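PDB 6FSF: GTPase-activating protein BEM3 from Saccharomyces cerevisiae S288C, which activates the GTPase activity of CDC42 and, less efficiently, RHO1, and binds phosphatidylinositol 3-phosphate; this piece holds its tandem PX and PH domains. Local coordinates for residues Asp73-Phe85 with Arg96-Val110. Residues are numbered along the deposited sequence; the frame is centred on the assembly and turned at random.
Sequences DLPLPTLPDRQLF and RKNILNQYYTSIFSV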
loop_
_atom_site.group_PDB
_atom_site.type_symbol
_atom_site.label_atom_id
_atom_site.label_comp_id
_atom_site.label_asym_id
_atom_site.label_seq_id
_atom_site.Cartn_x
_atom_site.Cartn_y
_atom_site.Cartn_z
ATOM N N ASP A 73 29.539 -3.115 5.016
ATOM C CA ASP A 73 29.844 -3.484 6.392
ATOM C C ASP A 73 28.732 -3.160 7.380
ATOM O O ASP A 73 28.825 -3.577 8.540
ATOM C CB ASP A 73 31.128 -2.793 6.851
ATOM C CG ASP A 73 32.365 -3.404 6.237
ATOM O OD1 ASP A 73 32.301 -4.567 5.795
ATOM O OD2 ASP A 73 33.407 -2.718 6.209
ATOM N N LEU A 74 27.709 -2.428 6.976
ATOM C CA LEU A 74 26.706 -2.128 7.985
ATOM C C LEU A 74 25.440 -2.944 7.730
ATOM O O LEU A 74 25.044 -3.129 6.573
ATOM C CB LEU A 74 26.380 -0.625 8.013
ATOM C CG LEU A 74 25.069 0.033 7.585
ATOM C CD1 LEU A 74 25.115 1.495 8.000
ATOM C CD2 LEU A 74 24.829 -0.073 6.089
ATOM N N PRO A 75 24.828 -3.494 8.778
ATOM C CA PRO A 75 23.643 -4.340 8.582
ATOM C C PRO A 75 22.465 -3.543 8.042
ATOM O O PRO A 75 22.201 -2.418 8.471
ATOM C CB PRO A 75 23.356 -4.886 9.985
ATOM C CG PRO A 75 24.044 -3.927 10.919
ATOM C CD PRO A 75 25.256 -3.448 10.186
ATOM N N LEU A 76 21.754 -4.143 7.093
ATOM C CA LEU A 76 20.624 -3.527 6.417
ATOM C C LEU A 76 19.448 -4.491 6.373
ATOM O O LEU A 76 19.641 -5.707 6.278
ATOM C CB LEU A 76 21.001 -3.111 4.986
ATOM C CG LEU A 76 21.986 -1.940 4.867
ATOM C CD1 LEU A 76 22.661 -1.929 3.507
ATOM C CD2 LEU A 76 21.278 -0.618 5.119
ATOM N N PRO A 77 18.218 -3.982 6.429
ATOM C CA PRO A 77 17.049 -4.870 6.431
ATOM C C PRO A 77 16.844 -5.526 5.073
ATOM O O PRO A 77 17.493 -5.204 4.078
ATOM C CB PRO A 77 15.890 -3.935 6.781
ATOM C CG PRO A 77 16.347 -2.587 6.326
ATOM C CD PRO A 77 17.835 -2.564 6.551
ATOM N N THR A 78 15.904 -6.464 5.042
ATOM C CA THR A 78 15.669 -7.313 3.881
ATOM C C THR A 78 14.336 -6.965 3.231
ATOM O O THR A 78 13.318 -6.833 3.919
ATOM C CB THR A 78 15.697 -8.789 4.279
ATOM O OG1 THR A 78 16.957 -9.089 4.889
ATOM C CG2 THR A 78 15.504 -9.677 3.060
ATOM N N LEU A 79 14.353 -6.819 1.905
ATOM C CA LEU A 79 13.147 -6.506 1.160
ATOM C C LEU A 79 12.210 -7.710 1.122
ATOM O O LEU A 79 12.632 -8.847 1.340
ATOM C CB LEU A 79 13.500 -6.080 -0.263
ATOM C CG LEU A 79 13.933 -4.630 -0.476
ATOM C CD1 LEU A 79 14.162 -4.363 -1.954
ATOM C CD2 LEU A 79 12.885 -3.682 0.083
ATOM N N PRO A 80 10.923 -7.482 0.861
ATOM C CA PRO A 80 10.010 -8.612 0.667
ATOM C C PRO A 80 10.399 -9.423 -0.559
ATOM O O PRO A 80 10.936 -8.897 -1.537
ATOM C CB PRO A 80 8.643 -7.941 0.490
ATOM C CG PRO A 80 8.941 -6.528 0.132
ATOM C CD PRO A 80 10.211 -6.193 0.845
ATOM N N ASP A 81 10.118 -10.722 -0.494
ATOM C CA ASP A 81 10.524 -11.638 -1.551
ATOM C C ASP A 81 9.808 -11.311 -2.858
ATOM O O ASP A 81 8.715 -10.738 -2.871
ATOM C CB ASP A 81 10.235 -13.081 -1.132
ATOM C CG ASP A 81 10.822 -14.096 -2.091
ATOM O OD1 ASP A 81 11.701 -13.719 -2.894
ATOM O OD2 ASP A 81 10.412 -15.275 -2.037
ATOM N N ARG A 82 10.445 -11.684 -3.971
ATOM C CA ARG A 82 9.866 -11.447 -5.288
ATOM C C ARG A 82 8.587 -12.244 -5.508
ATOM O O ARG A 82 7.769 -11.860 -6.349
ATOM C CB ARG A 82 10.883 -11.785 -6.380
ATOM C CG ARG A 82 12.247 -11.137 -6.182
ATOM C CD ARG A 82 13.183 -11.456 -7.335
ATOM N NE ARG A 82 12.786 -10.772 -8.561
ATOM C CZ ARG A 82 13.300 -9.616 -8.967
ATOM N NH1 ARG A 82 14.237 -9.019 -8.243
ATOM N NH2 ARG A 82 12.883 -9.059 -10.095
ATOM N N GLN A 83 8.397 -13.344 -4.772
ATOM C CA GLN A 83 7.181 -14.140 -4.915
ATOM C C GLN A 83 5.958 -13.412 -4.371
ATOM O O GLN A 83 4.833 -13.688 -4.802
ATOM C CB GLN A 83 7.345 -15.488 -4.212
ATOM C CG GLN A 83 8.006 -16.570 -5.058
ATOM C CD GLN A 83 9.473 -16.296 -5.334
ATOM O OE1 GLN A 83 10.095 -15.454 -4.686
ATOM N NE2 GLN A 83 10.033 -17.013 -6.300
ATOM N N LEU A 84 6.151 -12.491 -3.426
ATOM C CA LEU A 84 5.047 -11.692 -2.912
ATOM C C LEU A 84 4.481 -10.736 -3.953
ATOM O O LEU A 84 3.409 -10.165 -3.724
ATOM C CB LEU A 84 5.501 -10.905 -1.679
ATOM C CG LEU A 84 5.856 -11.725 -0.436
ATOM C CD1 LEU A 84 6.417 -10.836 0.663
ATOM C CD2 LEU A 84 4.640 -12.485 0.063
ATOM N N PHE A 85 5.165 -10.554 -5.084
ATOM C CA PHE A 85 4.735 -9.647 -6.140
ATOM C C PHE A 85 4.424 -10.372 -7.445
ATOM O O PHE A 85 4.386 -9.737 -8.504
ATOM C CB PHE A 85 5.802 -8.577 -6.387
ATOM C CG PHE A 85 5.957 -7.594 -5.263
ATOM C CD1 PHE A 85 5.267 -6.392 -5.274
ATOM C CD2 PHE A 85 6.800 -7.864 -4.199
ATOM C CE1 PHE A 85 5.411 -5.481 -4.244
ATOM C CE2 PHE A 85 6.949 -6.960 -3.164
ATOM C CZ PHE A 85 6.254 -5.765 -3.186
ATOM N N ARG A 96 3.466 -8.173 2.381
ATOM C CA ARG A 96 4.554 -7.388 1.803
ATOM C C ARG A 96 4.507 -5.934 2.255
ATOM O O ARG A 96 5.544 -5.258 2.278
ATOM C CB ARG A 96 4.510 -7.479 0.277
ATOM C CG ARG A 96 3.348 -6.739 -0.379
ATOM C CD ARG A 96 3.154 -7.198 -1.819
ATOM N NE ARG A 96 2.297 -6.302 -2.587
ATOM C CZ ARG A 96 1.872 -6.553 -3.822
ATOM N NH1 ARG A 96 2.218 -7.680 -4.428
ATOM N NH2 ARG A 96 1.095 -5.678 -4.450
ATOM N N LYS A 97 3.324 -5.437 2.623
ATOM C CA LYS A 97 3.224 -4.080 3.147
ATOM C C LYS A 97 3.856 -3.976 4.531
ATOM O O LYS A 97 4.473 -2.957 4.864
ATOM C CB LYS A 97 1.759 -3.652 3.180
ATOM C CG LYS A 97 1.503 -2.246 3.697
ATOM C CD LYS A 97 0.026 -1.914 3.573
ATOM C CE LYS A 97 -0.337 -0.668 4.354
ATOM N NZ LYS A 97 -0.005 -0.810 5.797
ATOM N N ASN A 98 3.723 -5.025 5.348
ATOM C CA ASN A 98 4.328 -5.006 6.676
ATOM C C ASN A 98 5.845 -5.109 6.594
ATOM O O ASN A 98 6.560 -4.451 7.359
ATOM C CB ASN A 98 3.763 -6.141 7.532
ATOM C CG ASN A 98 2.270 -6.019 7.749
ATOM O OD1 ASN A 98 1.715 -4.921 7.725
ATOM N ND2 ASN A 98 1.611 -7.149 7.973
ATOM N N ILE A 99 6.354 -5.935 5.678
ATOM C CA ILE A 99 7.800 -6.060 5.521
ATOM C C ILE A 99 8.395 -4.745 5.035
ATOM O O ILE A 99 9.465 -4.323 5.490
ATOM C CB ILE A 99 8.134 -7.220 4.564
ATOM C CG1 ILE A 99 7.507 -8.524 5.062
ATOM C CG2 ILE A 99 9.643 -7.362 4.396
ATOM C CD1 ILE A 99 7.790 -9.708 4.184
ATOM N N LEU A 100 7.714 -4.079 4.098
ATOM C CA LEU A 100 8.210 -2.801 3.598
ATOM C C LEU A 100 8.202 -1.740 4.692
ATOM O O LEU A 100 9.097 -0.889 4.746
ATOM C CB LEU A 100 7.381 -2.351 2.397
ATOM C CG LEU A 100 7.686 -3.049 1.070
ATOM C CD1 LEU A 100 6.589 -2.773 0.057
ATOM C CD2 LEU A 100 9.038 -2.606 0.532
ATOM N N ASN A 101 7.198 -1.774 5.573
ATOM C CA ASN A 101 7.181 -0.862 6.713
ATOM C C ASN A 101 8.392 -1.088 7.612
ATOM O O ASN A 101 9.072 -0.135 8.011
ATOM C CB ASN A 101 5.883 -1.031 7.502
ATOM C CG ASN A 101 4.904 0.098 7.257
ATOM O OD1 ASN A 101 5.295 1.260 7.157
ATOM N ND2 ASN A 101 3.625 -0.240 7.157
ATOM N N GLN A 102 8.673 -2.351 7.943
ATOM C CA GLN A 102 9.860 -2.671 8.730
ATOM C C GLN A 102 11.131 -2.256 8.005
ATOM O O GLN A 102 12.088 -1.784 8.630
ATOM C CB GLN A 102 9.897 -4.167 9.036
ATOM C CG GLN A 102 8.788 -4.631 9.948
ATOM C CD GLN A 102 8.753 -3.847 11.240
ATOM O OE1 GLN A 102 7.821 -3.083 11.489
ATOM N NE2 GLN A 102 9.772 -4.029 12.070
ATOM N N TYR A 103 11.159 -2.433 6.683
ATOM C CA TYR A 103 12.353 -2.132 5.902
ATOM C C TYR A 103 12.703 -0.652 5.976
ATOM O O TYR A 103 13.832 -0.280 6.322
ATOM C CB TYR A 103 12.138 -2.568 4.452
ATOM C CG TYR A 103 13.267 -2.213 3.510
ATOM C CD1 TYR A 103 14.355 -3.061 3.354
ATOM C CD2 TYR A 103 13.235 -1.044 2.760
ATOM C CE1 TYR A 103 15.386 -2.748 2.486
ATOM C CE2 TYR A 103 14.260 -0.721 1.892
ATOM C CZ TYR A 103 15.333 -1.579 1.758
ATOM O OH TYR A 103 16.356 -1.266 0.893
ATOM N N TYR A 104 11.742 0.214 5.650
ATOM C CA TYR A 104 12.057 1.635 5.548
ATOM C C TYR A 104 12.143 2.303 6.912
ATOM O O TYR A 104 12.793 3.345 7.047
ATOM C CB TYR A 104 11.035 2.337 4.663
ATOM C CG TYR A 104 11.326 2.180 3.189
ATOM C CD1 TYR A 104 12.510 2.660 2.647
ATOM C CD2 TYR A 104 10.419 1.562 2.340
ATOM C CE1 TYR A 104 12.786 2.521 1.303
ATOM C CE2 TYR A 104 10.686 1.414 0.997
ATOM C CZ TYR A 104 11.873 1.897 0.480
ATOM O OH TYR A 104 12.146 1.758 -0.865
ATOM N N THR A 105 11.499 1.733 7.930
ATOM C CA THR A 105 11.722 2.212 9.289
ATOM C C THR A 105 13.172 2.002 9.700
ATOM O O THR A 105 13.778 2.868 10.341
ATOM C CB THR A 105 10.774 1.508 10.268
ATOM O OG1 THR A 105 9.419 1.879 9.974
ATOM C CG2 THR A 105 11.092 1.891 11.705
ATOM N N SER A 106 13.750 0.862 9.321
ATOM C CA SER A 106 15.143 0.592 9.657
ATOM C C SER A 106 16.085 1.507 8.882
ATOM O O SER A 106 17.096 1.969 9.426
ATOM C CB SER A 106 15.467 -0.880 9.390
ATOM O OG SER A 106 14.627 -1.735 10.147
ATOM N N ILE A 107 15.760 1.790 7.617
ATOM C CA ILE A 107 16.635 2.601 6.772
ATOM C C ILE A 107 16.846 3.978 7.392
ATOM O O ILE A 107 17.983 4.414 7.610
ATOM C CB ILE A 107 16.056 2.704 5.349
ATOM C CG1 ILE A 107 16.143 1.353 4.646
ATOM C CG2 ILE A 107 16.780 3.772 4.547
ATOM C CD1 ILE A 107 17.556 0.816 4.523
ATOM N N PHE A 108 15.754 4.678 7.696
ATOM C CA PHE A 108 15.826 6.015 8.265
ATOM C C PHE A 108 16.134 6.013 9.760
ATOM O O PHE A 108 16.057 7.072 10.393
ATOM C CB PHE A 108 14.519 6.767 7.994
ATOM C CG PHE A 108 14.292 7.075 6.538
ATOM C CD1 PHE A 108 13.480 6.264 5.763
ATOM C CD2 PHE A 108 14.910 8.162 5.943
ATOM C CE1 PHE A 108 13.277 6.542 4.416
ATOM C CE2 PHE A 108 14.713 8.445 4.600
ATOM C CZ PHE A 108 13.896 7.635 3.834
ATOM N N SER A 109 16.481 4.859 10.327
ATOM C CA SER A 109 16.930 4.775 11.709
ATOM C C SER A 109 18.431 4.567 11.837
ATOM O O SER A 109 18.958 4.640 12.954
ATOM C CB SER A 109 16.200 3.641 12.444
ATOM O OG SER A 109 14.812 3.907 12.521
ATOM N N VAL A 110 19.123 4.305 10.734
ATOM C CA VAL A 110 20.583 4.182 10.780
ATOM C C VAL A 110 21.187 5.522 11.182
ATOM O O VAL A 110 20.806 6.565 10.614
ATOM C CB VAL A 110 21.122 3.714 9.419
ATOM C CG1 VAL A 110 22.642 3.707 9.425
ATOM C CG2 VAL A 110 20.580 2.332 9.084
#
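R96 lies flat on the ring of F85, its guanidinium plane turned only 7° from the ring. This is one end of a seam in the PX domain. Here the proline-rich loop between helices 57-70 and 90-107, a hallmark of the PX fold, runs along the second helix. R96 CD makes a CH-pi contact over the same face, 3.8 Å from the F85 ring centroid. R96 NH1 donates to L84 O at 2.8 Å, and the oxygen lies close to the guanidinium plane. CG of R96 stands between the backbone N and the carbonyl carbon (chi1 71°), and the chain then runs extended to NE, which carries the head across F85. An alanine here would probably leave the F85 face without its stacked partner and L84 O without this donor.

Farther along, P80 fits against two side chains: its CD is 3.8 Å from both I99 CG2 and L100 CD2. The other branch of I99, ending in CD1, meets L84 CD1. L79 CD2 sits over the centre of the Y103 ring in a CH-pi contact, 3.4 Å from the centroid and 4° off the ring normal. P77 CG rests 3.4 Å from Y103 O and also touches S106 CB. L76 CD2 and P77 CD share I107 CD1.

Two polar ends are held from outside the contact. R96 NE donates a hydrogen bond to T26 OG1 of strand 19-29, and Y103 OH is hydrogen-bonded to D64 OD1 of helix 57-70. L79 also packs on V60 of that helix. At the far end of the loop, L74 CD1 meets V110 CG1 tip to tip at 3.6 Å.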